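Local coordinates for protein acetaldehyde dehydrogenase (Acetylating) (Geobacillus thermoglucosidasius, PDB 5J78) that probably catalyses the CoA- and NAD-dependent interconversion of acetaldehyde and acetyl-CoA, as an acetylating member of the aldehyde dehydrogenase family, at residues A[36-41]-A[207-213]; A[131-137]-A[214-220]. One frame throughout, in Å; residues are numbered along the deposited sequence. Where two conformers were deposited one is given.

Contact 1: residues A[36-41]-A[207-213]; sequences VRNYLE and ELMKHKL
Arg37 and Glu207 meet in a salt bridge: NE of Arg37 donates to OE2 of Glu207 at 2.9 Å with a nearly straight N-H...O angle of 167°. The carboxylate oxygen lies close to the guanidinium plane, yet the donor stands above the carboxylate plane, the two planes being 47° apart. A water completes a second path, accepting from Arg37 NH2 at 3.1 Å and donating to Glu207 OE1 at 2.8 Å. The Arg37 chain reaches this position fully extended from CG to NE, whereas Glu207 bends at chi2, its CG lying 3.8 Å from Val36 CG1. Beneath the charges, Leu40 lays CD1 over the His211 ring in a CH-pi contact, 3.8 Å from the centroid and 29° off the normal. The ring's rotation is limited by this methyl over its face together with Leu213 N, which donates to ND1 of His211 at 3.1 Å, just past the point where helix 202-210 ends. Leu213 in turn packs its CD1 against CG of Glu41 at 3.9 Å, and Val36 and Leu40 close on Leu208. Farther out, Asp27 and Asp29 of the second subunit take NH1 and NH2 of Arg37, while Arg26 of that subunit pairs with Glu41. A methionine in place of Arg37 would probably leave Glu207 without its charged mate and the two aspartates of the second subunit without their shared cation. An apolar seam thus joins helix 28-51 to the end of helix 202-210, and the ionic layer above it continues into the subunit interface.

Contact 2: residues A[131-137]-A[214-220]; sequences VGIVAGI and TDVILAT. With MG (magnesium ion), chain H.
Val134 lays CG1 against CG of Leu218, 3.7 Å away, two residues along the neighbouring parallel strand. With CG1 anti to the backbone N (chi1 -179°), this methyl also lies near Val216 O. The strand axes run 19° apart, and the register of Val134 with Val216 through Ile137 with Ala219 is held by backbone bonds: Ala135 N to Val216 O, Leu218 N to Ala135 O and Ile137 N to Leu218 O, each 2.8 Å. At the entrance to the pair, Asp215 spreads its carboxylate between two tasks. OD2 accepts from Ile133 N at 2.7 Å through its anti lone pair, while OD1 binds magnesium at 2.2 Å; a water on the metal also donates to Thr214 O. Gly132 leaves room for this, since a beta carbon there would collide with OD2, and at its backbone angles would also press on the carbonyl oxygen of Val131, so that only glycine fits easily. Strand 160-165 pairs with the other edge of 124-138. Helix 202-210 covers the face of Ala135, Ile137 and Ile217 through Leu208 and Met209, and helix 223-229 extends that cover over Ile137, Ile217 and Ala219, in the parallel alpha/beta manner of a Rossmann-like domain.

Contact 2 lies within the sheet and is almost wholly buried; contact 1 packs two helical elements above that sheet and runs outward to the subunit surface. Their centres are 10 Å apart, and one continuous chain, 207-213 into 214-220, supplies a partner to each. The layers join where Leu208 O lies 2.7 Å from Thr214 OG1, a probable hydrogen bond, and where Leu40 CD2 packs on the same oxygen. Backbone bonds dominate contact 2, whereas side chains do the work in contact 1. Carboxylates also serve differently: in contact 1 they pair with basic side chains, one within the chain and one across the subunit boundary, and in contact 2 one binds magnesium and a strand amide.

Contact 1: residues A[36-41]-A[207-213]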
loop_
_atom_site.group_PDB
_atom_site.type_symbol
_atom_site.label_atom_id
_atom_site.label_comp_id
_atom_site.label_asym_id
_atom_site.label_seq_id
_atom_site.Cartn_x
_atom_site.Cartn_y
_atom_site.Cartn_z
ATOM N N VAL A 36 -6.017 -22.101 1.686
ATOM C CA VAL A 36 -6.298 -21.537 0.350
ATOM C C VAL A 36 -5.333 -22.048 -0.717
ATOM O O VAL A 36 -5.752 -22.471 -1.814
ATOM C CB VAL A 36 -6.240 -19.988 0.375
ATOM C CG1 VAL A 36 -6.338 -19.393 -1.016
ATOM C CG2 VAL A 36 -7.378 -19.467 1.233
ATOM N N ARG A 37 -4.042 -22.030 -0.402
ATOM C CA ARG A 37 -3.028 -22.510 -1.352
ATOM C C ARG A 37 -3.246 -23.983 -1.680
ATOM O O ARG A 37 -3.234 -24.360 -2.834
ATOM C CB ARG A 37 -1.619 -22.287 -0.807
ATOM C CG ARG A 37 -1.290 -20.793 -0.624
ATOM C CD ARG A 37 0.167 -20.577 -0.252
ATOM N NE ARG A 37 0.521 -19.168 -0.074
ATOM C CZ ARG A 37 1.701 -18.754 0.385
ATOM N NH1 ARG A 37 2.620 -19.639 0.703
ATOM N NH2 ARG A 37 1.965 -17.463 0.531
ATOM N N ASN A 38 -3.495 -24.807 -0.668
ATOM C CA ASN A 38 -3.813 -26.203 -0.914
ATOM C C ASN A 38 -5.060 -26.397 -1.791
ATOM O O ASN A 38 -5.050 -27.214 -2.700
ATOM C CB ASN A 38 -4.006 -26.941 0.405
ATOM C CG ASN A 38 -2.705 -27.074 1.207
ATOM O OD1 ASN A 38 -1.618 -27.025 0.665
ATOM N ND2 ASN A 38 -2.835 -27.239 2.510
ATOM N N TYR A 39 -6.136 -25.665 -1.511
ATOM C CA TYR A 39 -7.348 -25.768 -2.327
ATOM C C TYR A 39 -7.103 -25.380 -3.777
ATOM O O TYR A 39 -7.607 -26.030 -4.694
ATOM C CB TYR A 39 -8.471 -24.886 -1.762
ATOM C CG TYR A 39 -9.044 -25.345 -0.447
ATOM C CD1 TYR A 39 -8.792 -26.618 0.050
ATOM C CD2 TYR A 39 -9.850 -24.494 0.302
ATOM C CE1 TYR A 39 -9.332 -27.031 1.270
ATOM C CE2 TYR A 39 -10.390 -24.891 1.507
ATOM C CZ TYR A 39 -10.128 -26.163 1.992
ATOM O OH TYR A 39 -10.660 -26.561 3.203
ATOM N N LEU A 40 -6.368 -24.300 -3.999
ATOM C CA LEU A 40 -6.166 -23.852 -5.370
ATOM C C LEU A 40 -5.312 -24.855 -6.156
ATOM O O LEU A 40 -5.562 -25.099 -7.333
ATOM C CB LEU A 40 -5.523 -22.473 -5.391
ATOM C CG LEU A 40 -6.431 -21.319 -5.002
ATOM C CD1 LEU A 40 -5.589 -20.085 -4.687
ATOM C CD2 LEU A 40 -7.426 -21.024 -6.108
ATOM N N GLU A 41 -4.321 -25.462 -5.519
ATOM C CA GLU A 41 -3.488 -26.407 -6.260
ATOM C C GLU A 41 -4.280 -27.675 -6.545
ATOM O O GLU A 41 -4.226 -28.213 -7.643
ATOM C CB GLU A 41 -2.197 -26.706 -5.513
ATOM C CG GLU A 41 -1.044 -25.898 -6.070
ATOM C CD GLU A 41 -0.018 -25.567 -5.035
ATOM O OE1 GLU A 41 0.312 -26.470 -4.234
ATOM O OE2 GLU A 41 0.442 -24.403 -5.017
ATOM N N GLU A 207 -5.654 -13.773 0.023
ATOM C CA GLU A 207 -4.872 -14.782 -0.668
ATOM C C GLU A 207 -5.691 -15.331 -1.830
ATOM O O GLU A 207 -5.208 -15.452 -2.941
ATOM C CB GLU A 207 -4.471 -15.911 0.300
ATOM C CG GLU A 207 -3.509 -16.945 -0.285
ATOM C CD GLU A 207 -2.077 -16.420 -0.473
ATOM O OE1 GLU A 207 -1.748 -15.339 0.057
ATOM O OE2 GLU A 207 -1.273 -17.102 -1.146
ATOM N N LEU A 208 -6.945 -15.655 -1.560
ATOM C CA LEU A 208 -7.802 -16.260 -2.578
ATOM C C LEU A 208 -8.029 -15.318 -3.760
ATOM O O LEU A 208 -8.043 -15.750 -4.919
ATOM C CB LEU A 208 -9.151 -16.666 -1.981
ATOM C CG LEU A 208 -10.129 -17.253 -2.998
ATOM C CD1 LEU A 208 -9.617 -18.564 -3.571
ATOM C CD2 LEU A 208 -11.484 -17.460 -2.330
ATOM N N MET A 209 -8.217 -14.039 -3.464
ATOM C CA MET A 209 -8.512 -13.064 -4.503
ATOM C C MET A 209 -7.281 -12.758 -5.378
ATOM O O MET A 209 -7.440 -12.488 -6.559
ATOM C CB MET A 209 -9.051 -11.767 -3.892
ATOM C CG MET A 209 -10.491 -11.857 -3.405
ATOM S SD MET A 209 -11.155 -10.228 -3.068
ATOM C CE MET A 209 -12.795 -10.692 -2.504
ATOM N N LYS A 210 -6.073 -12.845 -4.824
ATOM C CA LYS A 210 -4.883 -12.370 -5.540
ATOM C C LYS A 210 -3.944 -13.471 -6.011
ATOM O O LYS A 210 -2.999 -13.200 -6.740
ATOM C CB LYS A 210 -4.111 -11.398 -4.656
ATOM C CG LYS A 210 -4.926 -10.152 -4.288
ATOM C CD LYS A 210 -4.182 -9.297 -3.294
ATOM C CE LYS A 210 -4.816 -7.935 -3.138
ATOM N NZ LYS A 210 -4.089 -7.092 -2.150
ATOM N N HIS A 211 -4.207 -14.704 -5.601
ATOM C CA HIS A 211 -3.299 -15.804 -5.882
ATOM C C HIS A 211 -3.087 -16.018 -7.388
ATOM O O HIS A 211 -4.008 -15.822 -8.172
ATOM C CB HIS A 211 -3.825 -17.092 -5.253
ATOM C CG HIS A 211 -2.786 -18.157 -5.129
ATOM N ND1 HIS A 211 -2.480 -19.022 -6.159
ATOM C CD2 HIS A 211 -1.960 -18.480 -4.109
ATOM C CE1 HIS A 211 -1.528 -19.848 -5.767
ATOM N NE2 HIS A 211 -1.188 -19.535 -4.528
ATOM N N LYS A 212 -1.874 -16.418 -7.779
ATOM C CA LYS A 212 -1.547 -16.658 -9.190
ATOM C C LYS A 212 -2.487 -17.643 -9.880
ATOM O O LYS A 212 -2.793 -17.486 -11.060
ATOM C CB LYS A 212 -0.098 -17.165 -9.335
ATOM C CG LYS A 212 0.208 -18.517 -8.673
ATOM C CD LYS A 212 1.640 -18.987 -8.974
ATOM C CE LYS A 212 2.131 -20.014 -7.944
ATOM N NZ LYS A 212 1.186 -21.164 -7.717
ATOM N N LEU A 213 -2.942 -18.661 -9.159
ATOM C CA LEU A 213 -3.837 -19.659 -9.747
ATOM C C LEU A 213 -5.327 -19.275 -9.813
ATOM O O LEU A 213 -6.113 -19.962 -10.471
ATOM C CB LEU A 213 -3.710 -20.983 -8.973
ATOM C CG LEU A 213 -2.329 -21.637 -9.029
ATOM C CD1 LEU A 213 -2.310 -22.894 -8.152
ATOM C CD2 LEU A 213 -1.923 -21.957 -10.474
HETATM O O HOH W 1 0.803 -14.561 0.789
#

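Contact 2: residues A[131-137]-A[214-220]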
loop_
_atom_site.group_PDB
_atom_site.type_symbol
_atom_site.label_atom_id
_atom_site.label_comp_id
_atom_site.label_asym_id
_atom_site.label_seq_id
_atom_site.Cartn_x
_atom_site.Cartn_y
_atom_site.Cartn_z
ATOM N N VAL A 131 -12.805 -20.731 -17.816
ATOM C CA VAL A 131 -11.946 -19.703 -17.253
ATOM C C VAL A 131 -10.894 -20.279 -16.332
ATOM O O VAL A 131 -9.862 -19.643 -16.108
ATOM C CB VAL A 131 -12.732 -18.643 -16.477
ATOM C CG1 VAL A 131 -13.602 -17.855 -17.427
ATOM C CG2 VAL A 131 -13.558 -19.266 -15.334
ATOM N N GLY A 132 -11.164 -21.471 -15.797
ATOM C CA GLY A 132 -10.208 -22.181 -14.966
ATOM C C GLY A 132 -10.664 -22.382 -13.524
ATOM O O GLY A 132 -11.408 -23.327 -13.213
ATOM N N ILE A 133 -10.170 -21.535 -12.627
ATOM C CA ILE A 133 -10.533 -21.613 -11.204
ATOM C C ILE A 133 -11.260 -20.348 -10.802
ATOM O O ILE A 133 -10.723 -19.240 -10.952
ATOM C CB ILE A 133 -9.303 -21.777 -10.290
ATOM C CG1 ILE A 133 -8.488 -22.988 -10.721
ATOM C CG2 ILE A 133 -9.740 -21.887 -8.804
ATOM C CD1 ILE A 133 -7.191 -23.143 -9.946
ATOM N N VAL A 134 -12.473 -20.525 -10.300
ATOM C CA VAL A 134 -13.306 -19.420 -9.828
ATOM C C VAL A 134 -13.188 -19.301 -8.319
ATOM O O VAL A 134 -13.201 -20.313 -7.602
ATOM C CB VAL A 134 -14.797 -19.603 -10.208
ATOM C CG1 VAL A 134 -15.654 -18.388 -9.722
ATOM C CG2 VAL A 134 -14.940 -19.786 -11.713
ATOM N N ALA A 135 -13.032 -18.062 -7.856
ATOM C CA ALA A 135 -13.099 -17.727 -6.441
ATOM C C ALA A 135 -14.511 -17.196 -6.141
ATOM O O ALA A 135 -14.926 -16.162 -6.658
ATOM C CB ALA A 135 -12.046 -16.712 -6.081
ATOM N N GLY A 136 -15.254 -17.921 -5.326
ATOM C CA GLY A 136 -16.653 -17.588 -5.061
ATOM C C GLY A 136 -16.857 -16.992 -3.678
ATOM O O GLY A 136 -16.791 -17.711 -2.680
ATOM N N ILE A 137 -17.100 -15.686 -3.610
ATOM C CA ILE A 137 -17.344 -15.024 -2.322
ATOM C C ILE A 137 -18.820 -15.106 -1.962
ATOM O O ILE A 137 -19.677 -14.694 -2.757
ATOM C CB ILE A 137 -16.924 -13.534 -2.314
ATOM C CG1 ILE A 137 -15.517 -13.339 -2.913
ATOM C CG2 ILE A 137 -16.987 -13.017 -0.883
ATOM C CD1 ILE A 137 -14.417 -14.121 -2.206
ATOM N N THR A 214 -5.731 -18.197 -9.153
ATOM C CA THR A 214 -7.137 -17.777 -9.212
ATOM C C THR A 214 -7.412 -17.083 -10.559
ATOM O O THR A 214 -6.664 -16.185 -10.951
ATOM C CB THR A 214 -7.473 -16.833 -8.042
ATOM O OG1 THR A 214 -7.460 -17.582 -6.826
ATOM C CG2 THR A 214 -8.814 -16.170 -8.219
ATOM N N ASP A 215 -8.475 -17.475 -11.263
ATOM C CA ASP A 215 -8.728 -16.943 -12.609
ATOM C C ASP A 215 -9.812 -15.870 -12.694
ATOM O O ASP A 215 -9.660 -14.876 -13.408
ATOM C CB ASP A 215 -9.096 -18.085 -13.543
ATOM C CG ASP A 215 -7.930 -18.972 -13.813
ATOM O OD1 ASP A 215 -6.883 -18.437 -14.254
ATOM O OD2 ASP A 215 -8.029 -20.177 -13.519
ATOM N N VAL A 216 -10.917 -16.101 -12.003
ATOM C CA VAL A 216 -12.019 -15.138 -11.924
ATOM C C VAL A 216 -12.580 -15.142 -10.507
ATOM O O VAL A 216 -12.672 -16.196 -9.865
ATOM C CB VAL A 216 -13.118 -15.458 -12.940
ATOM C CG1 VAL A 216 -14.239 -14.439 -12.859
ATOM C CG2 VAL A 216 -12.519 -15.467 -14.374
ATOM N N ILE A 217 -12.909 -13.952 -10.019
ATOM C CA ILE A 217 -13.605 -13.772 -8.745
ATOM C C ILE A 217 -15.085 -13.471 -9.002
ATOM O O ILE A 217 -15.413 -12.511 -9.701
ATOM C CB ILE A 217 -13.011 -12.593 -7.917
ATOM C CG1 ILE A 217 -11.503 -12.736 -7.755
ATOM C CG2 ILE A 217 -13.737 -12.453 -6.518
ATOM C CD1 ILE A 217 -10.814 -11.476 -7.269
ATOM N N LEU A 218 -15.968 -14.297 -8.453
ATOM C CA LEU A 218 -17.387 -13.943 -8.310
ATOM C C LEU A 218 -17.594 -13.388 -6.917
ATOM O O LEU A 218 -17.544 -14.131 -5.938
ATOM C CB LEU A 218 -18.298 -15.146 -8.519
ATOM C CG LEU A 218 -18.300 -15.838 -9.870
ATOM C CD1 LEU A 218 -19.407 -16.885 -9.870
ATOM C CD2 LEU A 218 -18.503 -14.836 -11.008
ATOM N N ALA A 219 -17.844 -12.086 -6.831
ATOM C CA ALA A 219 -17.891 -11.405 -5.550
ATOM C C ALA A 219 -19.319 -10.979 -5.220
ATOM O O ALA A 219 -19.799 -9.923 -5.657
ATOM C CB ALA A 219 -16.966 -10.217 -5.565
ATOM N N THR A 220 -20.005 -11.825 -4.464
ATOM C CA THR A 220 -21.332 -11.500 -3.976
ATOM C C THR A 220 -21.218 -11.126 -2.508
ATOM O O THR A 220 -21.030 -11.977 -1.647
ATOM C CB THR A 220 -22.296 -12.667 -4.186
ATOM O OG1 THR A 220 -22.185 -13.102 -5.547
ATOM C CG2 THR A 220 -23.740 -12.236 -3.890
HETATM MG MG MG H . -4.695 -18.499 -14.334
HETATM O O HOH W 2 -4.503 -16.788 -13.153
HETATM O O HOH W 3 -5.052 -19.929 -15.775
#